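Local coordinates for protein pyridoxamine 5-phosphate-dependent dehydrase (PDB 3B8X) that removes the C3'-hydroxyl group from GDP-4-keto-6-deoxy-D-mannose in a pyridoxal phosphate-dependent step of L-colitose biosynthesis for the bacterial O-antigen, at residues Gly58-Phe70 with Trp90-Leu102. The protein carries 1 engineered substitution. Residues are numbered along the deposited sequence; the frame is centred on the assembly and turned at random.
Sequences GSTANLLMIAALF and WSTTYYPLQQYGL. With G4M ([(2R,3S,4R,5R)-5-(2-amino-6-oxo-1,6-dihydro-9H-purin-9-yl)-3,4-dihydroxytetrahydrofuran-2-yl]methyl (2R,3S,4S,5S,6R)-3,4-dihydroxy-5-[({3-hydroxy-2-methyl-5-[(phosphonooxy)methyl]pyridin-4-yl}methyl)amino]-6-methyltetrahydro-2H-pyran-2-yl dihydrogen diphosphate), chain O.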
loop_
_atom_site.group_PDB
_atom_site.type_symbol
_atom_site.label_atom_id
_atom_site.label_comp_id
_atom_site.label_asym_id
_atom_site.label_seq_id
_atom_site.Cartn_x
_atom_site.Cartn_y
_atom_site.Cartn_z
ATOM N N GLY B 58 6.573 -4.891 3.973
ATOM C CA GLY B 58 7.479 -4.223 4.898
ATOM C C GLY B 58 7.577 -2.733 4.482
ATOM O O GLY B 58 7.852 -1.874 5.311
ATOM N N SER B 59 7.345 -2.425 3.205
ATOM C CA SER B 59 7.369 -1.019 2.765
ATOM C C SER B 59 6.183 -0.241 3.345
ATOM O O SER B 59 6.343 0.876 3.814
ATOM C CB SER B 59 7.371 -0.891 1.224
ATOM O OG SER B 59 8.485 -1.552 0.630
ATOM N N THR B 60 4.978 -0.822 3.293
ATOM C CA THR B 60 3.843 -0.157 3.887
ATOM C C THR B 60 3.971 -0.223 5.413
ATOM O O THR B 60 3.356 0.554 6.145
ATOM C CB THR B 60 2.500 -0.742 3.332
ATOM O OG1 THR B 60 2.390 -2.145 3.621
ATOM C CG2 THR B 60 2.396 -0.486 1.859
ATOM N N ALA B 61 4.791 -1.117 5.942
ATOM C CA ALA B 61 4.931 -1.061 7.413
ATOM C C ALA B 61 5.772 0.180 7.826
ATOM O O ALA B 61 5.436 0.954 8.750
ATOM C CB ALA B 61 5.572 -2.397 7.937
ATOM N N ASN B 62 6.813 0.447 7.055
ATOM C CA ASN B 62 7.617 1.627 7.292
ATOM C C ASN B 62 6.770 2.869 7.033
ATOM O O ASN B 62 6.922 3.871 7.738
ATOM C CB ASN B 62 8.796 1.660 6.308
ATOM C CG ASN B 62 9.962 0.825 6.736
ATOM O OD1 ASN B 62 10.020 0.350 7.864
ATOM N ND2 ASN B 62 10.932 0.651 5.829
ATOM N N LEU B 63 5.900 2.826 6.011
ATOM C CA LEU B 63 5.091 4.002 5.727
ATOM C C LEU B 63 4.235 4.361 6.946
ATOM O O LEU B 63 4.216 5.511 7.406
ATOM C CB LEU B 63 4.232 3.816 4.478
ATOM C CG LEU B 63 3.325 4.961 4.026
ATOM C CD1 LEU B 63 4.050 6.139 3.457
ATOM C CD2 LEU B 63 2.395 4.358 2.999
ATOM N N LEU B 64 3.557 3.356 7.481
ATOM C CA LEU B 64 2.730 3.563 8.686
ATOM C C LEU B 64 3.545 3.934 9.908
ATOM O O LEU B 64 3.029 4.651 10.778
ATOM C CB LEU B 64 1.847 2.342 8.988
ATOM C CG LEU B 64 0.725 1.970 7.980
ATOM C CD1 LEU B 64 -0.459 1.205 8.549
ATOM C CD2 LEU B 64 0.207 3.148 7.210
ATOM N N MET B 65 4.751 3.372 10.039
ATOM C CA MET B 65 5.593 3.687 11.203
ATOM C C MET B 65 5.820 5.188 11.272
ATOM O O MET B 65 5.600 5.813 12.313
ATOM C CB MET B 65 6.914 2.925 11.169
ATOM C CG MET B 65 7.761 3.295 12.299
ATOM S SD MET B 65 9.211 2.212 12.392
ATOM C CE MET B 65 10.122 2.524 10.847
ATOM N N ILE B 66 6.246 5.781 10.156
ATOM C CA ILE B 66 6.471 7.245 10.088
ATOM C C ILE B 66 5.175 8.058 10.234
ATOM O O ILE B 66 5.075 9.044 10.959
ATOM C CB ILE B 66 7.163 7.622 8.734
ATOM C CG1 ILE B 66 8.471 6.859 8.618
ATOM C CG2 ILE B 66 7.391 9.117 8.635
ATOM C CD1 ILE B 66 9.358 7.030 9.863
ATOM N N ALA B 67 4.164 7.679 9.483
ATOM C CA ALA B 67 2.913 8.414 9.540
ATOM C C ALA B 67 2.315 8.495 10.936
ATOM O O ALA B 67 1.804 9.532 11.381
ATOM C CB ALA B 67 1.944 7.766 8.612
ATOM N N ALA B 68 2.274 7.365 11.619
ATOM C CA ALA B 68 1.678 7.382 12.941
ATOM C C ALA B 68 2.232 8.461 13.865
ATOM O O ALA B 68 1.506 8.968 14.692
ATOM C CB ALA B 68 1.825 6.033 13.579
ATOM N N LEU B 69 3.522 8.770 13.753
ATOM C CA LEU B 69 4.152 9.753 14.611
ATOM C C LEU B 69 3.619 11.169 14.436
ATOM O O LEU B 69 3.845 12.039 15.265
ATOM C CB LEU B 69 5.666 9.739 14.428
ATOM C CG LEU B 69 6.308 8.399 14.777
ATOM C CD1 LEU B 69 7.759 8.284 14.286
ATOM C CD2 LEU B 69 6.172 8.121 16.255
ATOM N N PHE B 70 2.867 11.382 13.369
ATOM C CA PHE B 70 2.315 12.694 13.097
ATOM C C PHE B 70 0.934 12.797 13.703
ATOM O O PHE B 70 0.349 13.874 13.774
ATOM C CB PHE B 70 2.238 12.929 11.582
ATOM C CG PHE B 70 3.573 13.186 10.939
ATOM C CD1 PHE B 70 4.520 12.165 10.842
ATOM C CD2 PHE B 70 3.880 14.456 10.422
ATOM C CE1 PHE B 70 5.769 12.417 10.315
ATOM C CE2 PHE B 70 5.141 14.736 9.920
ATOM C CZ PHE B 70 6.079 13.705 9.808
ATOM N N TRP B 90 17.280 0.131 2.446
ATOM C CA TRP B 90 16.345 -0.127 1.364
ATOM C C TRP B 90 15.645 1.183 0.990
ATOM O O TRP B 90 15.526 2.099 1.797
ATOM C CB TRP B 90 15.361 -1.254 1.754
ATOM C CG TRP B 90 14.464 -1.689 0.619
ATOM C CD1 TRP B 90 13.143 -1.396 0.472
ATOM C CD2 TRP B 90 14.843 -2.481 -0.524
ATOM N NE1 TRP B 90 12.663 -1.976 -0.703
ATOM C CE2 TRP B 90 13.703 -2.587 -1.355
ATOM C CE3 TRP B 90 16.052 -3.075 -0.946
ATOM C CZ2 TRP B 90 13.721 -3.299 -2.551
ATOM C CZ3 TRP B 90 16.080 -3.755 -2.171
ATOM C CH2 TRP B 90 14.909 -3.886 -2.940
ATOM N N SER B 91 15.207 1.268 -0.252
ATOM C CA SER B 91 14.625 2.492 -0.774
ATOM C C SER B 91 13.461 2.988 0.076
ATOM O O SER B 91 13.348 4.174 0.422
ATOM C CB SER B 91 14.173 2.234 -2.221
ATOM O OG SER B 91 13.112 1.280 -2.255
ATOM N N THR B 92 12.578 2.055 0.404
ATOM C CA THR B 92 11.400 2.343 1.213
ATOM C C THR B 92 11.676 2.567 2.701
ATOM O O THR B 92 10.756 2.846 3.452
ATOM C CB THR B 92 10.201 1.401 0.949
ATOM O OG1 THR B 92 10.536 0.064 1.337
ATOM C CG2 THR B 92 9.755 1.440 -0.502
ATOM N N THR B 93 12.939 2.479 3.120
ATOM C CA THR B 93 13.324 2.952 4.444
ATOM C C THR B 93 13.274 4.504 4.321
ATOM O O THR B 93 12.732 5.223 5.191
ATOM C CB THR B 93 14.757 2.605 4.792
ATOM O OG1 THR B 93 14.909 1.186 4.733
ATOM C CG2 THR B 93 15.026 3.048 6.235
ATOM N N TYR B 94 13.773 5.006 3.196
ATOM C CA TYR B 94 13.848 6.454 2.942
ATOM C C TYR B 94 12.605 7.263 2.484
ATOM O O TYR B 94 12.407 8.425 2.891
ATOM C CB TYR B 94 14.967 6.686 1.925
ATOM C CG TYR B 94 16.284 6.109 2.383
ATOM C CD1 TYR B 94 16.907 6.576 3.533
ATOM C CD2 TYR B 94 16.872 5.070 1.680
ATOM C CE1 TYR B 94 18.089 5.990 3.967
ATOM C CE2 TYR B 94 18.066 4.509 2.064
ATOM C CZ TYR B 94 18.680 4.994 3.199
ATOM O OH TYR B 94 19.867 4.405 3.604
ATOM N N TYR B 95 11.802 6.690 1.590
ATOM C CA TYR B 95 10.692 7.449 0.989
ATOM C C TYR B 95 9.686 8.048 1.959
ATOM O O TYR B 95 9.247 9.194 1.774
ATOM C CB TYR B 95 10.003 6.672 -0.137
ATOM C CG TYR B 95 10.889 6.143 -1.297
ATOM C CD1 TYR B 95 12.030 6.815 -1.758
ATOM C CD2 TYR B 95 10.575 4.938 -1.911
ATOM C CE1 TYR B 95 12.794 6.301 -2.822
ATOM C CE2 TYR B 95 11.312 4.440 -2.959
ATOM C CZ TYR B 95 12.425 5.107 -3.401
ATOM O OH TYR B 95 13.096 4.591 -4.496
ATOM N N PRO B 96 9.202 7.225 2.901
ATOM C CA PRO B 96 8.175 7.724 3.825
ATOM C C PRO B 96 8.750 8.978 4.512
ATOM O O PRO B 96 8.036 9.839 4.973
ATOM C CB PRO B 96 8.003 6.575 4.843
ATOM C CG PRO B 96 8.516 5.334 4.133
ATOM C CD PRO B 96 9.571 5.816 3.145
ATOM N N LEU B 97 10.063 9.095 4.581
ATOM C CA LEU B 97 10.636 10.223 5.299
ATOM C C LEU B 97 10.350 11.443 4.491
ATOM O O LEU B 97 9.867 12.453 4.991
ATOM C CB LEU B 97 12.139 10.013 5.517
ATOM C CG LEU B 97 12.593 8.736 6.240
ATOM C CD1 LEU B 97 14.089 8.824 6.500
ATOM C CD2 LEU B 97 11.840 8.537 7.580
ATOM N N GLN B 98 10.581 11.329 3.193
ATOM C CA GLN B 98 10.348 12.467 2.308
ATOM C C GLN B 98 8.864 12.670 2.143
ATOM O O GLN B 98 8.427 13.775 1.895
ATOM C CB GLN B 98 10.874 12.129 0.923
ATOM C CG GLN B 98 10.698 13.231 -0.131
ATOM C CD GLN B 98 9.378 13.145 -0.899
ATOM O OE1 GLN B 98 8.687 12.123 -0.907
ATOM N NE2 GLN B 98 8.985 14.273 -1.491
ATOM N N GLN B 99 8.110 11.579 2.185
ATOM C CA GLN B 99 6.673 11.632 2.017
ATOM C C GLN B 99 6.004 12.360 3.158
ATOM O O GLN B 99 4.958 12.949 2.967
ATOM C CB GLN B 99 6.115 10.247 1.757
ATOM C CG GLN B 99 6.594 9.793 0.354
ATOM C CD GLN B 99 6.593 8.265 0.145
ATOM O OE1 GLN B 99 6.442 7.493 1.099
ATOM N NE2 GLN B 99 6.666 7.835 -1.128
ATOM N N TYR B 100 6.642 12.387 4.323
ATOM C CA TYR B 100 6.109 13.129 5.467
ATOM C C TYR B 100 6.833 14.431 5.740
ATOM O O TYR B 100 6.685 15.007 6.810
ATOM C CB TYR B 100 5.998 12.267 6.712
ATOM C CG TYR B 100 4.780 11.377 6.561
ATOM C CD1 TYR B 100 4.795 10.281 5.686
ATOM C CD2 TYR B 100 3.572 11.726 7.174
ATOM C CE1 TYR B 100 3.640 9.531 5.455
ATOM C CE2 TYR B 100 2.427 11.015 6.916
ATOM C CZ TYR B 100 2.460 9.932 6.061
ATOM O OH TYR B 100 1.304 9.199 5.930
ATOM N N GLY B 101 7.597 14.868 4.739
ATOM C CA GLY B 101 8.342 16.131 4.778
ATOM C C GLY B 101 9.352 16.294 5.908
ATOM O O GLY B 101 9.534 17.391 6.422
ATOM N N LEU B 102 10.036 15.221 6.276
ATOM C CA LEU B 102 11.041 15.312 7.318
ATOM C C LEU B 102 12.419 15.762 6.787
ATOM O O LEU B 102 12.711 15.676 5.594
ATOM C CB LEU B 102 11.155 13.992 8.069
ATOM C CG LEU B 102 9.904 13.554 8.825
ATOM C CD1 LEU B 102 10.106 12.031 9.169
ATOM C CD2 LEU B 102 9.770 14.386 10.080
HETATM O OP3 G4M O . 9.902 -5.891 0.283
HETATM P PL G4M O . 9.072 -5.233 1.462
HETATM O OP1 G4M O . 8.096 -4.039 0.957
HETATM O OP2 G4M O . 8.188 -6.370 2.175
HETATM O OP4 G4M O . 10.108 -4.714 2.607
HETATM C C5B G4M O . 10.697 -3.531 2.148
HETATM C C5L G4M O . 11.981 -3.372 2.870
HETATM C C6L G4M O . 12.074 -2.428 3.884
HETATM N N1L G4M O . 13.223 -2.235 4.490
HETATM C C2L G4M O . 14.320 -2.899 4.194
HETATM C C2A G4M O . 15.618 -2.580 4.898
HETATM C C3L G4M O . 14.324 -3.896 3.224
HETATM O O3L G4M O . 15.497 -4.492 2.918
HETATM C C4L G4M O . 13.090 -4.168 2.552
HETATM C C4A G4M O . 12.994 -5.137 1.543
HETATM N N4A G4M O . 14.067 -5.751 1.143
HETATM C C4G G4M O . 13.944 -6.805 0.200
HETATM C C5G G4M O . 15.145 -6.880 -0.712
HETATM C C6G G4M O . 16.440 -6.878 0.099
HETATM O O5G G4M O . 14.992 -8.174 -1.287
HETATM C C3G G4M O . 12.710 -6.624 -0.700
HETATM O O3G G4M O . 11.720 -7.546 -0.261
HETATM C C2G G4M O . 13.082 -6.974 -2.170
HETATM O O2G G4M O . 11.919 -7.184 -2.977
HETATM C C1G G4M O . 13.927 -8.224 -2.225
HETATM O O1G G4M O . 14.592 -8.183 -3.481
HETATM P P2 G4M O . 14.805 -9.537 -4.289
HETATM O O3P G4M O . 15.397 -10.677 -3.307
HETATM O O4P G4M O . 15.964 -9.267 -5.390
HETATM O OPP G4M O . 13.329 -9.853 -4.856
HETATM P P G4M O . 13.305 -11.024 -5.956
HETATM O O1P G4M O . 14.273 -10.923 -7.248
HETATM O O2P G4M O . 11.787 -10.916 -6.423
HETATM O "O5'" G4M O . 13.311 -12.428 -5.228
HETATM C "C5'" G4M O . 14.627 -12.914 -5.067
HETATM C "C4'" G4M O . 14.650 -14.339 -5.596
HETATM O "O4'" G4M O . 13.440 -15.035 -5.170
HETATM C "C3'" G4M O . 14.624 -14.330 -7.141
HETATM O "O3'" G4M O . 15.352 -15.475 -7.561
HETATM C "C2'" G4M O . 13.120 -14.449 -7.472
HETATM O "O2'" G4M O . 12.979 -15.120 -8.730
HETATM C "C1'" G4M O . 12.679 -15.379 -6.351
HETATM N N9 G4M O . 11.242 -15.259 -6.084
HETATM C C8 G4M O . 10.615 -14.159 -5.589
HETATM N N7 G4M O . 9.337 -14.450 -5.446
HETATM C C4 G4M O . 10.324 -16.268 -6.232
HETATM C C5 G4M O . 9.076 -15.746 -5.817
HETATM C C6 G4M O . 7.916 -16.600 -5.850
HETATM O O6 G4M O . 6.803 -16.236 -5.502
HETATM N N3 G4M O . 10.405 -17.529 -6.666
HETATM C C2 G4M O . 9.326 -18.293 -6.710
HETATM N N1 G4M O . 8.088 -17.858 -6.310
HETATM N N2 G4M O . 9.436 -19.566 -7.174
#
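The hydroxyls of T92 and S59 form a relay to the cofactor phosphate: T92 OG1 donates to S59 OG (2.7 Å), which in turn donates to OP1 of G4M (2.5 Å). T92 turns OG1 between its backbone N and carbonyl carbon (chi1 65°), facing S59. G58 N and S59 N also bind the phosphate, at the helix N-terminus, whose dipole probably favours an anion; G58 suits its place because a CB would strike OP4. W90 lays its indole against the pyridine, with CG 3.4 Å from C4L of G4M. One turn on, N62 ND2 reaches T92 O (3.2 Å) from above the carbonyl plane, while D161 and T183 also hold its amide.

Farther along, contacts turn apolar. I66 sets CG1 against CB of P96 (3.8 Å) and CD1 against L97. Small A67 lets the Y100 ring lie close, its CA over the ring face, and Y100 turns its edge toward the F70 face, planes at 52°. Here G101, with positive phi, closes a Schellman motif.

The helices run side by side at 33°, L97 and L102 resting on strand 82-86, M65 on strand 181-185, and Q99 bonding G248 of the second subunit.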